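Local structure of phosphoglycerate dehydrogenase (Lactobacillus plantarum, 3EVT) at residues Glu42-Asn47 / Asn60-Val65; Asp96-Ser101 / Gly146-Ser151; Ser133-Gln138 / Leu159-Ile164; Ala184-Leu189 / Phe214-Gln219; Ala236-Leu241 / His263-Arg268. The protein probably catalyses the NAD-dependent oxidation of 3-phospho-D-glycerate to 3-phosphooxypyruvate, the entry step of the phosphorylated route to serine. All coordinates share one frame; numbering follows the deposited sequence.

How the contacts relate
A two-domain dehydrogenase illustrates how one kind of layered alpha/beta architecture is held together by quite different local contacts. Contact 1 lies in the five-stranded parallel sheet, its centre about 30 Å from that of contact 2 and about 51 and 54 Å from those of contacts 4 and 5. Contacts 3, 4 and 5 belong to the seven-stranded nucleotide-binding domain and follow one another by touch: I164 CD1 of contact 3 packs on A188 CB of contact 4 (4.3 Å), and F214 CE2 of contact 4 lies 3.6 Å from L237 N of contact 5. Contact 2 includes two glycines of the probable dinucleotide-binding GxGxxG motif. Across the dimer, its E100 binds residues of contact 3 in the second subunit.

Contact 1 (Glu42-Asn47 / Asn60-Val65); sequences EVMYGN and NQLKFV
V43 and F64 are paired in parallel where a beta-alpha-beta crossover closes: strand 41-45, helix 50-56 and strand 64-66 are its three elements, in the five-stranded sheet of the domain usually called substrate-binding in this family. The carbonyl of E42 receives two successive amides, K63 N at 2.8 Å and F64 N at 3.1 Å, and the next rung runs from M44 N to F64 O. The side chain of E42 keeps this company outward from the backbone. Its CB passes Q61 O, and CG comes within 3.4 Å of the same oxygen, set beside the backbone N by a chi1 of -61°. Beyond that, CD lies against K63 CE, for the two chains run side by side in one direction. OE1 lies 2.9 Å from K63 CE, with K63 NZ farther away in a long salt bridge of 3.8 Å. That ammonium also donates to Q61 O. V43 CG1 meets the F64 ring at CD2 (3.6 Å), on the face of the sheet covered by helix 284-302. On the other face M44 CB touches V65 CG2, and helix 50-56 packs through L51 on M44 and L62; M44 CE and L62 CD2 stand 4.1 Å apart.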
# COMPACT_ATOMS: atom_id res chain seq x y z
N GLU A 42 27.77 -18.37 5.28
CA GLU A 42 27.49 -17.58 4.07
C GLU A 42 26.75 -16.28 4.36
O GLU A 42 26.76 -15.35 3.56
CB GLU A 42 26.74 -18.41 3.03
CG GLU A 42 27.51 -19.63 2.56
CD GLU A 42 26.73 -20.43 1.50
OE1 GLU A 42 26.06 -19.82 0.64
OE2 GLU A 42 26.76 -21.67 1.56
N VAL A 43 26.11 -16.24 5.52
CA VAL A 43 25.36 -15.08 5.92
C VAL A 43 25.66 -14.73 7.40
O VAL A 43 25.92 -15.59 8.23
CB VAL A 43 23.88 -15.35 5.77
CG1 VAL A 43 23.06 -14.16 6.27
CG2 VAL A 43 23.57 -15.73 4.30
N MET A 44 25.63 -13.44 7.69
CA MET A 44 25.81 -12.99 9.04
C MET A 44 24.62 -12.11 9.40
O MET A 44 24.29 -11.14 8.70
CB MET A 44 27.17 -12.25 9.17
CG MET A 44 27.71 -12.09 10.62
SD MET A 44 29.34 -11.20 10.70
CE MET A 44 30.05 -11.96 9.26
N TYR A 45 23.93 -12.49 10.47
CA TYR A 45 22.92 -11.63 11.02
C TYR A 45 23.52 -10.85 12.21
O TYR A 45 23.82 -11.45 13.27
CB TYR A 45 21.76 -12.49 11.48
CG TYR A 45 20.65 -11.73 12.14
CD1 TYR A 45 20.24 -10.49 11.67
CD2 TYR A 45 19.98 -12.27 13.24
CE1 TYR A 45 19.17 -9.78 12.31
CE2 TYR A 45 18.93 -11.59 13.85
CZ TYR A 45 18.52 -10.36 13.38
OH TYR A 45 17.51 -9.73 14.06
N GLY A 46 23.76 -9.54 12.00
CA GLY A 46 24.42 -8.67 12.97
C GLY A 46 25.89 -8.58 12.64
O GLY A 46 26.49 -9.54 12.19
N ASN A 47 26.52 -7.43 12.87
CA ASN A 47 27.97 -7.33 12.74
C ASN A 47 28.65 -8.02 13.94
O ASN A 47 28.05 -8.14 15.00
CB ASN A 47 28.36 -5.85 12.57
CG ASN A 47 29.89 -5.61 12.51
OD1 ASN A 47 30.67 -6.42 11.95
ND2 ASN A 47 30.32 -4.47 13.07
N ASN A 60 36.87 -18.17 2.37
CA ASN A 60 35.59 -17.98 3.04
C ASN A 60 34.50 -18.02 1.97
O ASN A 60 34.79 -17.85 0.80
CB ASN A 60 35.55 -16.68 3.84
CG ASN A 60 35.41 -15.44 2.97
OD1 ASN A 60 34.30 -15.05 2.61
ND2 ASN A 60 36.51 -14.78 2.71
N GLN A 61 33.25 -18.18 2.38
CA GLN A 61 32.15 -18.13 1.43
C GLN A 61 31.10 -17.11 1.82
O GLN A 61 29.89 -17.35 1.63
CB GLN A 61 31.51 -19.49 1.32
CG GLN A 61 32.50 -20.54 0.88
CD GLN A 61 31.82 -21.84 0.59
OE1 GLN A 61 31.20 -22.00 -0.48
NE2 GLN A 61 31.91 -22.78 1.54
N LEU A 62 31.53 -15.99 2.37
CA LEU A 62 30.55 -15.04 2.90
C LEU A 62 29.89 -14.33 1.75
O LEU A 62 30.57 -13.86 0.81
CB LEU A 62 31.17 -14.04 3.88
CG LEU A 62 30.23 -13.05 4.56
CD1 LEU A 62 29.31 -13.76 5.55
CD2 LEU A 62 31.02 -11.91 5.28
N LYS A 63 28.56 -14.24 1.80
CA LYS A 63 27.83 -13.67 0.70
C LYS A 63 26.91 -12.50 1.10
O LYS A 63 26.66 -11.60 0.32
CB LYS A 63 27.05 -14.79 0.01
CG LYS A 63 27.92 -15.88 -0.63
CD LYS A 63 27.07 -16.84 -1.46
CE LYS A 63 27.54 -18.29 -1.34
NZ LYS A 63 29.02 -18.39 -1.32
N PHE A 64 26.39 -12.50 2.32
CA PHE A 64 25.42 -11.49 2.74
C PHE A 64 25.62 -11.15 4.21
O PHE A 64 25.54 -12.02 5.04
CB PHE A 64 23.97 -12.01 2.42
CG PHE A 64 22.82 -11.27 3.16
CD1 PHE A 64 22.80 -9.87 3.27
CD2 PHE A 64 21.74 -11.99 3.66
CE1 PHE A 64 21.73 -9.20 3.93
CE2 PHE A 64 20.64 -11.37 4.29
CZ PHE A 64 20.65 -9.96 4.46
N VAL A 65 25.90 -9.87 4.52
CA VAL A 65 25.87 -9.39 5.94
C VAL A 65 24.65 -8.48 6.21
O VAL A 65 24.44 -7.49 5.52
CB VAL A 65 27.16 -8.64 6.33
CG1 VAL A 65 27.06 -8.09 7.75
CG2 VAL A 65 28.35 -9.58 6.24

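Contact 2 (Asp96-Ser101 / Gly146-Ser151); sequences DAISES and GQIGQS
S99 and S151 supply the polar link between helix 93-110 and helix 147-158. Their OG atoms are 2.9 Å apart, a hydrogen bond in which either hydroxyl could be the donor. A chi1 of 86° sets S151 OG between its own backbone N and carbonyl carbon, where it meets S99 OG and stays near I148 O. S99 OG is hydrogen-bonded to A95 O of its own helix, one turn earlier; S151 OG makes a weak hydrogen bond across to the same oxygen. Both hydroxyls thus gather at A95 O.

The apolar part is a single pair of isoleucines. I98 and I148 cross at about a right angle and touch through their terminal methyls, CD1 to CD1 at 3.6 Å, while the CG2 branches meet at 4.0 Å. I226 adds to the cover on I98.

The charged part lies just beyond: D96 OD2 forms a salt bridge with K155, one turn further along the helix of S151.

The axes of the two short segments approach to 8.8 Å and cross at -54°. Helix 147-158 begins after G146, its N-cap, and G146 and G149 fit the GxGxxG pattern of a Rossmann fold, consistent with NAD binding at this helix start. This helix joins the parallel strands 139-143 and 162-167. Helix 93-110 reaches the other way: its E100 accepts from the backbone N of L135 and T136 in the second subunit, which places helix 93-110 between helix 147-158 and the dimer interface.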
# COMPACT_ATOMS: atom_id res chain seq x y z
N ASP A 96 8.55 4.11 7.98
CA ASP A 96 7.60 3.09 7.49
C ASP A 96 6.30 2.98 8.29
O ASP A 96 5.22 2.93 7.68
CB ASP A 96 8.24 1.69 7.45
CG ASP A 96 8.65 1.26 6.01
OD1 ASP A 96 9.37 2.04 5.31
OD2 ASP A 96 8.27 0.11 5.58
N ALA A 97 6.38 2.93 9.62
CA ALA A 97 5.15 2.85 10.42
C ALA A 97 4.25 4.07 10.26
O ALA A 97 3.06 3.93 10.12
CB ALA A 97 5.44 2.61 11.94
N ILE A 98 4.83 5.26 10.33
CA ILE A 98 4.07 6.48 10.17
C ILE A 98 3.44 6.56 8.78
O ILE A 98 2.31 6.99 8.61
CB ILE A 98 4.99 7.68 10.34
CG1 ILE A 98 5.54 7.75 11.76
CG2 ILE A 98 4.30 8.95 9.88
CD1 ILE A 98 6.84 8.75 11.89
N SER A 99 4.15 6.10 7.77
CA SER A 99 3.54 6.07 6.46
C SER A 99 2.34 5.14 6.39
O SER A 99 1.30 5.49 5.77
CB SER A 99 4.56 5.62 5.44
OG SER A 99 5.49 6.66 5.26
N GLU A 100 2.47 3.95 6.98
CA GLU A 100 1.32 3.03 7.10
C GLU A 100 0.10 3.65 7.80
O GLU A 100 -1.04 3.45 7.37
CB GLU A 100 1.75 1.73 7.82
CG GLU A 100 2.67 0.82 6.95
CD GLU A 100 2.71 -0.59 7.49
OE1 GLU A 100 1.78 -0.93 8.30
OE2 GLU A 100 3.64 -1.36 7.09
N SER A 101 0.31 4.40 8.88
CA SER A 101 -0.78 5.19 9.50
C SER A 101 -1.45 6.16 8.56
O SER A 101 -2.67 6.31 8.60
CB SER A 101 -0.27 5.99 10.69
OG SER A 101 0.13 5.07 11.70
N GLY A 146 11.36 15.29 3.93
CA GLY A 146 12.38 14.54 4.68
C GLY A 146 12.14 13.03 4.57
O GLY A 146 11.37 12.57 3.71
N GLN A 147 12.79 12.27 5.45
CA GLN A 147 12.74 10.81 5.37
C GLN A 147 11.30 10.29 5.42
O GLN A 147 10.92 9.41 4.65
CB GLN A 147 13.51 10.22 6.56
CG GLN A 147 13.84 8.72 6.47
CD GLN A 147 13.95 8.08 7.87
OE1 GLN A 147 14.08 8.78 8.88
NE2 GLN A 147 13.87 6.75 7.92
N ILE A 148 10.51 10.82 6.34
CA ILE A 148 9.08 10.44 6.45
C ILE A 148 8.28 10.73 5.17
O ILE A 148 7.63 9.82 4.62
CB ILE A 148 8.42 11.09 7.68
CG1 ILE A 148 8.92 10.42 8.97
CG2 ILE A 148 6.88 11.02 7.60
CD1 ILE A 148 8.76 11.32 10.17
N GLY A 149 8.36 11.96 4.67
CA GLY A 149 7.66 12.37 3.46
C GLY A 149 8.01 11.42 2.32
O GLY A 149 7.14 11.04 1.50
N GLN A 150 9.27 11.01 2.27
CA GLN A 150 9.78 10.21 1.16
C GLN A 150 9.32 8.76 1.24
O GLN A 150 9.06 8.11 0.21
CB GLN A 150 11.31 10.24 1.18
CG GLN A 150 11.92 11.59 0.73
CD GLN A 150 13.43 11.60 0.90
OE1 GLN A 150 14.09 10.59 0.65
NE2 GLN A 150 13.97 12.72 1.36
N SER A 151 9.23 8.23 2.47
CA SER A 151 8.75 6.86 2.62
C SER A 151 7.23 6.80 2.40
O SER A 151 6.75 5.87 1.79
CB SER A 151 9.22 6.22 3.93
OG SER A 151 8.34 6.53 5.00

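Contact 3 (Ser133-Gln138 / Leu159-Ile164); sequences STLTGQ and LGMHVI
L135 meets M161 by its CB, 3.8 Å from M161 CG, and by CD2, which lies near the thioether methyl CE; the methionine bends at chi3 (90°) to bring that methyl round. L135 also opens a type II turn that closes when Q138 N donates to L135 O. T136 CA follows with a bent CA-H...O contact to L159 O (3.4 Å). G137, at positive phi as the turn requires, sends its N-H almost straight (171°) to G160 O at 3.0 Å, though it comes from well above the carbonyl plane. G160 is a glycine for two reasons: it is the C-prime residue of the Schellman motif ending helix 147-158, and a beta carbon there would run into T136 OG1. Q138, just ahead of strand 139-143, accepts from H162 N through its carbonyl O at 2.8 Å, while its side-chain NE2 reaches back to T134 O (2.6 Å), linking the two ends of the loop. The arrangement is typical of a Rossmann-type domain, where the lead-in to strand 139-143 meets the turn that brings the chain from helix 147-158 into the adjacent parallel strand 162-167.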
# COMPACT_ATOMS: atom_id res chain seq x y z
N SER A 133 -14.03 5.22 -3.33
CA SER A 133 -13.11 5.56 -4.40
C SER A 133 -11.80 4.84 -4.07
O SER A 133 -11.71 4.18 -3.03
CB SER A 133 -12.96 7.10 -4.47
OG SER A 133 -12.58 7.66 -3.20
N THR A 134 -10.81 4.91 -4.95
CA THR A 134 -9.55 4.22 -4.72
C THR A 134 -8.43 5.25 -4.56
O THR A 134 -8.55 6.38 -5.09
CB THR A 134 -9.17 3.27 -5.91
OG1 THR A 134 -9.14 4.02 -7.10
CG2 THR A 134 -10.20 2.11 -6.09
N LEU A 135 -7.36 4.88 -3.86
CA LEU A 135 -6.14 5.69 -3.90
C LEU A 135 -5.52 5.76 -5.31
O LEU A 135 -5.02 6.80 -5.75
CB LEU A 135 -5.11 5.18 -2.89
CG LEU A 135 -5.59 5.21 -1.41
CD1 LEU A 135 -4.48 4.84 -0.49
CD2 LEU A 135 -6.12 6.53 -1.06
N THR A 136 -5.55 4.63 -6.01
CA THR A 136 -4.94 4.60 -7.33
C THR A 136 -5.55 5.73 -8.17
O THR A 136 -6.77 5.93 -8.18
CB THR A 136 -5.05 3.24 -8.02
OG1 THR A 136 -4.29 3.25 -9.24
CG2 THR A 136 -6.51 2.88 -8.30
N GLY A 137 -4.70 6.53 -8.78
CA GLY A 137 -5.22 7.57 -9.64
C GLY A 137 -5.44 8.92 -8.95
O GLY A 137 -5.72 9.87 -9.64
N GLN A 138 -5.31 9.01 -7.62
CA GLN A 138 -5.55 10.28 -6.91
C GLN A 138 -4.25 11.04 -6.58
O GLN A 138 -3.12 10.50 -6.75
CB GLN A 138 -6.47 10.08 -5.68
CG GLN A 138 -7.81 9.36 -5.97
CD GLN A 138 -8.94 9.67 -4.93
OE1 GLN A 138 -9.20 10.85 -4.63
NE2 GLN A 138 -9.61 8.61 -4.39
N LEU A 159 1.19 2.46 -4.83
CA LEU A 159 -0.27 2.24 -4.87
C LEU A 159 -0.98 3.03 -6.02
O LEU A 159 -2.21 3.07 -6.11
CB LEU A 159 -0.85 2.55 -3.49
CG LEU A 159 -0.43 1.47 -2.50
CD1 LEU A 159 -0.63 1.96 -1.08
CD2 LEU A 159 -1.25 0.17 -2.79
N GLY A 160 -0.20 3.65 -6.89
CA GLY A 160 -0.75 4.36 -8.02
C GLY A 160 -1.12 5.80 -7.76
O GLY A 160 -1.73 6.43 -8.60
N MET A 161 -0.75 6.34 -6.58
CA MET A 161 -1.04 7.77 -6.32
C MET A 161 -0.05 8.70 -7.06
O MET A 161 1.09 8.33 -7.33
CB MET A 161 -1.06 8.09 -4.83
CG MET A 161 -2.05 7.25 -3.93
SD MET A 161 -2.23 8.00 -2.27
CE MET A 161 -3.59 9.07 -2.65
N HIS A 162 -0.52 9.87 -7.47
CA HIS A 162 0.39 10.92 -7.91
C HIS A 162 0.86 11.82 -6.70
O HIS A 162 0.06 12.44 -5.99
CB HIS A 162 -0.21 11.77 -9.02
CG HIS A 162 0.76 12.77 -9.58
ND1 HIS A 162 1.80 12.41 -10.42
CD2 HIS A 162 0.85 14.11 -9.42
CE1 HIS A 162 2.49 13.49 -10.75
NE2 HIS A 162 1.94 14.53 -10.14
N VAL A 163 2.15 11.86 -6.49
CA VAL A 163 2.69 12.45 -5.26
C VAL A 163 3.53 13.72 -5.48
O VAL A 163 4.57 13.73 -6.15
CB VAL A 163 3.48 11.42 -4.44
CG1 VAL A 163 3.64 11.93 -3.04
CG2 VAL A 163 2.76 10.06 -4.43
N ILE A 164 3.06 14.78 -4.85
CA ILE A 164 3.72 16.07 -4.85
C ILE A 164 4.10 16.45 -3.45
O ILE A 164 3.29 16.31 -2.52
CB ILE A 164 2.73 17.15 -5.34
CG1 ILE A 164 2.12 16.72 -6.67
CG2 ILE A 164 3.43 18.53 -5.40
CD1 ILE A 164 1.40 17.84 -7.36

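Contact 4 (Ala184-Leu189 / Phe214-Gln219); sequences ATADAL and FQQTKQ
L189 and Q216 meet at a slant where two successive crossovers of the Rossmann-type domain lie next to each other: helix 186-191 leads into strand 194-197, and the turn after helix 211-215 leads into the neighbouring strand 222-225. L189 CD1 lies over one face of the Q216 amide, 3.7 Å from NE2 and 3.9 Å from CD, so the flat group is laid across the leucine methyl. The Q216 chain extends beyond CG (chi2 167°), which carries the amide far enough for OE1 to come within 3.6 Å of A186 CB, one turn back along the helix. L189 also packs on L141, Y143 and I195 of the sheet. Replacing Q216 by an alanine would take away the amide plate and would probably leave a gap beside L189 CD1 and A186 CB, weakening the packing of the turn on helix 186-191.

T217 takes a different role: its backbone CA points a hydrogen at L189 O, with CA to O 3.1 Å and an angle of 159° at the hydrogen, and its CB and CG2 lie beside the same oxygen. T217 OG1 lies within reach of both F214 O and Q245 O. Two waters complete the seam. One donates to A186 O at 2.9 Å and to Q216 O at 2.6 Å; the other sits 2.8 Å from L189 O and accepts from Q219 N.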
# COMPACT_ATOMS: atom_id res chain seq x y z
N ALA A 184 5.02 28.29 -3.63
CA ALA A 184 4.55 27.84 -4.97
C ALA A 184 3.47 26.74 -4.94
O ALA A 184 3.46 25.87 -5.81
CB ALA A 184 5.78 27.40 -5.84
N THR A 185 2.55 26.80 -3.98
CA THR A 185 1.64 25.66 -3.70
C THR A 185 0.20 25.77 -4.17
O THR A 185 -0.57 24.80 -4.03
CB THR A 185 1.52 25.30 -2.16
OG1 THR A 185 1.10 26.46 -1.41
CG2 THR A 185 2.83 24.79 -1.60
N ALA A 186 -0.19 26.94 -4.68
CA ALA A 186 -1.57 27.17 -5.08
C ALA A 186 -2.09 26.11 -6.05
O ALA A 186 -3.23 25.70 -5.95
CB ALA A 186 -1.75 28.56 -5.65
N ASP A 187 -1.28 25.70 -7.03
CA ASP A 187 -1.79 24.76 -8.03
C ASP A 187 -2.01 23.35 -7.46
O ASP A 187 -3.02 22.70 -7.75
CB ASP A 187 -0.87 24.71 -9.22
CG ASP A 187 -0.98 25.96 -10.07
OD1 ASP A 187 -2.13 26.41 -10.35
OD2 ASP A 187 0.06 26.49 -10.48
N ALA A 188 -1.05 22.90 -6.67
CA ALA A 188 -1.07 21.61 -6.02
C ALA A 188 -2.23 21.51 -5.06
O ALA A 188 -2.94 20.49 -5.03
CB ALA A 188 0.21 21.39 -5.30
N LEU A 189 -2.46 22.59 -4.32
CA LEU A 189 -3.66 22.71 -3.46
C LEU A 189 -4.99 22.64 -4.19
O LEU A 189 -5.98 22.19 -3.61
CB LEU A 189 -3.65 24.03 -2.67
CG LEU A 189 -2.61 24.10 -1.59
CD1 LEU A 189 -2.29 25.55 -1.26
CD2 LEU A 189 -3.06 23.27 -0.35
N PHE A 214 -6.98 26.49 3.15
CA PHE A 214 -8.18 25.72 2.92
C PHE A 214 -8.97 26.28 1.75
O PHE A 214 -9.51 25.52 0.96
CB PHE A 214 -9.04 25.65 4.19
CG PHE A 214 -8.39 24.91 5.32
CD1 PHE A 214 -7.49 23.88 5.07
CD2 PHE A 214 -8.67 25.25 6.65
CE1 PHE A 214 -6.88 23.20 6.11
CE2 PHE A 214 -8.05 24.57 7.72
CZ PHE A 214 -7.15 23.54 7.44
N GLN A 215 -9.04 27.60 1.65
CA GLN A 215 -9.78 28.25 0.56
C GLN A 215 -9.18 28.02 -0.83
O GLN A 215 -9.88 28.15 -1.80
CB GLN A 215 -9.89 29.77 0.82
CG GLN A 215 -11.32 30.25 1.15
CD GLN A 215 -11.37 31.49 2.06
OE1 GLN A 215 -10.71 32.51 1.79
NE2 GLN A 215 -12.15 31.40 3.15
N GLN A 216 -7.88 27.73 -0.93
CA GLN A 216 -7.25 27.44 -2.21
C GLN A 216 -7.52 26.02 -2.77
O GLN A 216 -7.10 25.73 -3.89
CB GLN A 216 -5.73 27.65 -2.14
CG GLN A 216 -5.28 29.07 -1.89
CD GLN A 216 -3.81 29.12 -1.53
OE1 GLN A 216 -2.95 29.35 -2.38
NE2 GLN A 216 -3.51 28.88 -0.28
N THR A 217 -8.22 25.17 -2.02
CA THR A 217 -8.42 23.78 -2.44
C THR A 217 -9.65 23.74 -3.30
O THR A 217 -10.61 24.46 -3.01
CB THR A 217 -8.63 22.77 -1.25
OG1 THR A 217 -9.90 22.99 -0.60
CG2 THR A 217 -7.52 22.82 -0.24
N LYS A 218 -9.67 22.87 -4.30
CA LYS A 218 -10.88 22.74 -5.10
C LYS A 218 -11.47 21.31 -5.20
O LYS A 218 -12.56 21.12 -5.75
CB LYS A 218 -10.60 23.34 -6.49
CG LYS A 218 -9.90 24.70 -6.41
CD LYS A 218 -10.90 25.86 -6.55
CE LYS A 218 -10.24 27.25 -6.27
NZ LYS A 218 -10.35 27.67 -4.80
N GLN A 219 -10.78 20.28 -4.70
CA GLN A 219 -11.33 18.92 -4.87
C GLN A 219 -11.97 18.40 -3.60
O GLN A 219 -12.24 17.22 -3.48
CB GLN A 219 -10.25 17.92 -5.26
CG GLN A 219 -9.39 18.35 -6.43
CD GLN A 219 -10.23 18.74 -7.62
OE1 GLN A 219 -11.26 18.11 -7.90
NE2 GLN A 219 -9.82 19.80 -8.31
O HOH W 1 -5.72 27.06 -5.67
O HOH W 2 -8.01 20.30 -3.57

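Contact 5 (Ala236-Leu241 / His263-Arg268); sequences ALMTAL and HPLWQR
P264 and M238 just meet, carbonyl carbon to SD, at the start of a run of helical backbone angles without regular helix bonds that packs on helix 234-242 of the Rossmann-type domain. This run lies in the loop between strands 248-251 and 271-273, the last two of the seven-stranded sheet. Before P264, H263 folds its ring back so that ND1 accepts from L265 N at 3.1 Å, the donor lying in the ring plane; the bond ties the beginning of the run to itself. L265 provides the apolar contact: its CD2 touches M238 CG at 3.6 Å and SD at 3.9 Å, and L237 CD2 is a little farther off, with L251 of the sheet close by. The carbonyl O of W266 accepts from R121 and Q120 of the second subunit, and Q267 OE1 from R124 there.

R268 comes back to the helix. Its chain bends at chi2 (-116°) and chi3 (-26°), which brings the guanidinium against the helix so that M238 CA lies over one of its faces; NH1 is 3.3 Å from L241 CB. The charge is met by D270 at NH1 and by D242, at the end of helix 234-242, at NH2, so the group joins helix and loop. With R268 replaced by an alanine, D242 and D270 would probably lose their shared cation, and the cover over M238 CA and L241 CB would go. Beside the guanidinium, R268 CD sits 4.1 Å from M238 SD.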
# COMPACT_ATOMS: atom_id res chain seq x y z
N ALA A 236 -10.56 27.08 12.03
CA ALA A 236 -10.61 27.11 10.57
C ALA A 236 -10.95 25.72 10.02
O ALA A 236 -11.80 25.59 9.11
CB ALA A 236 -9.30 27.59 10.02
N LEU A 237 -10.31 24.68 10.58
CA LEU A 237 -10.53 23.30 10.16
C LEU A 237 -12.02 22.94 10.27
O LEU A 237 -12.65 22.47 9.29
CB LEU A 237 -9.62 22.33 10.95
CG LEU A 237 -9.91 20.81 10.71
CD1 LEU A 237 -9.66 20.35 9.26
CD2 LEU A 237 -9.17 19.88 11.66
N MET A 238 -12.61 23.18 11.44
CA MET A 238 -14.01 22.85 11.64
C MET A 238 -14.92 23.63 10.70
O MET A 238 -15.88 23.06 10.17
CB MET A 238 -14.42 22.98 13.11
CG MET A 238 -13.80 21.84 13.99
SD MET A 238 -14.46 21.84 15.67
CE MET A 238 -13.53 23.26 16.22
N THR A 239 -14.59 24.91 10.44
CA THR A 239 -15.37 25.68 9.48
C THR A 239 -15.15 25.27 8.00
O THR A 239 -16.12 25.21 7.22
CB THR A 239 -15.40 27.24 9.82
OG1 THR A 239 -14.15 27.82 9.51
CG2 THR A 239 -15.64 27.48 11.32
N ALA A 240 -13.92 24.89 7.64
CA ALA A 240 -13.65 24.32 6.29
C ALA A 240 -14.43 23.03 6.02
O ALA A 240 -14.88 22.80 4.89
CB ALA A 240 -12.19 24.05 6.09
N LEU A 241 -14.57 22.19 7.04
CA LEU A 241 -15.40 21.00 6.97
C LEU A 241 -16.86 21.36 6.95
O LEU A 241 -17.65 20.77 6.24
CB LEU A 241 -15.11 20.08 8.16
CG LEU A 241 -13.70 19.46 8.15
CD1 LEU A 241 -13.26 18.99 9.55
CD2 LEU A 241 -13.60 18.32 7.08
N HIS A 263 -13.57 18.59 24.12
CA HIS A 263 -13.31 19.32 22.88
C HIS A 263 -14.30 18.92 21.78
O HIS A 263 -14.66 17.74 21.66
CB HIS A 263 -11.87 19.12 22.41
CG HIS A 263 -11.39 20.19 21.50
ND1 HIS A 263 -11.81 20.28 20.19
CD2 HIS A 263 -10.57 21.25 21.71
CE1 HIS A 263 -11.25 21.34 19.63
NE2 HIS A 263 -10.49 21.94 20.53
N PRO A 264 -14.77 19.91 20.99
CA PRO A 264 -15.83 19.59 20.02
C PRO A 264 -15.34 18.77 18.81
O PRO A 264 -16.14 18.07 18.17
CB PRO A 264 -16.43 20.96 19.63
CG PRO A 264 -15.49 22.03 20.20
CD PRO A 264 -14.53 21.36 21.14
N LEU A 265 -14.03 18.82 18.53
CA LEU A 265 -13.41 17.92 17.52
C LEU A 265 -13.78 16.45 17.71
O LEU A 265 -14.01 15.72 16.73
CB LEU A 265 -11.87 18.03 17.50
CG LEU A 265 -11.22 19.14 16.68
CD1 LEU A 265 -9.73 19.00 16.76
CD2 LEU A 265 -11.71 19.15 15.19
N TRP A 266 -13.83 16.00 18.96
CA TRP A 266 -14.20 14.59 19.21
C TRP A 266 -15.60 14.20 18.74
O TRP A 266 -15.82 13.05 18.36
CB TRP A 266 -14.16 14.25 20.69
CG TRP A 266 -12.80 14.23 21.40
CD1 TRP A 266 -12.32 15.19 22.26
CD2 TRP A 266 -11.82 13.17 21.39
NE1 TRP A 266 -11.10 14.78 22.77
CE2 TRP A 266 -10.78 13.55 22.26
CE3 TRP A 266 -11.73 11.93 20.75
CZ2 TRP A 266 -9.65 12.75 22.49
CZ3 TRP A 266 -10.61 11.13 20.97
CH2 TRP A 266 -9.57 11.56 21.82
N GLN A 267 -16.55 15.13 18.85
CA GLN A 267 -17.94 14.83 18.52
C GLN A 267 -18.22 14.81 17.03
O GLN A 267 -19.32 14.43 16.66
CB GLN A 267 -18.92 15.85 19.14
CG GLN A 267 -18.32 16.78 20.18
CD GLN A 267 -18.29 16.14 21.57
OE1 GLN A 267 -19.02 15.16 21.83
NE2 GLN A 267 -17.42 16.68 22.47
N ARG A 268 -17.27 15.22 16.18
CA ARG A 268 -17.50 15.16 14.72
C ARG A 268 -17.39 13.71 14.17
O ARG A 268 -16.57 12.91 14.67
CB ARG A 268 -16.53 16.07 14.00
CG ARG A 268 -16.14 17.38 14.77
CD ARG A 268 -16.58 18.67 14.08
NE ARG A 268 -16.73 18.61 12.61
CZ ARG A 268 -17.23 19.62 11.88
NH1 ARG A 268 -17.37 19.50 10.56
NH2 ARG A 268 -17.60 20.76 12.45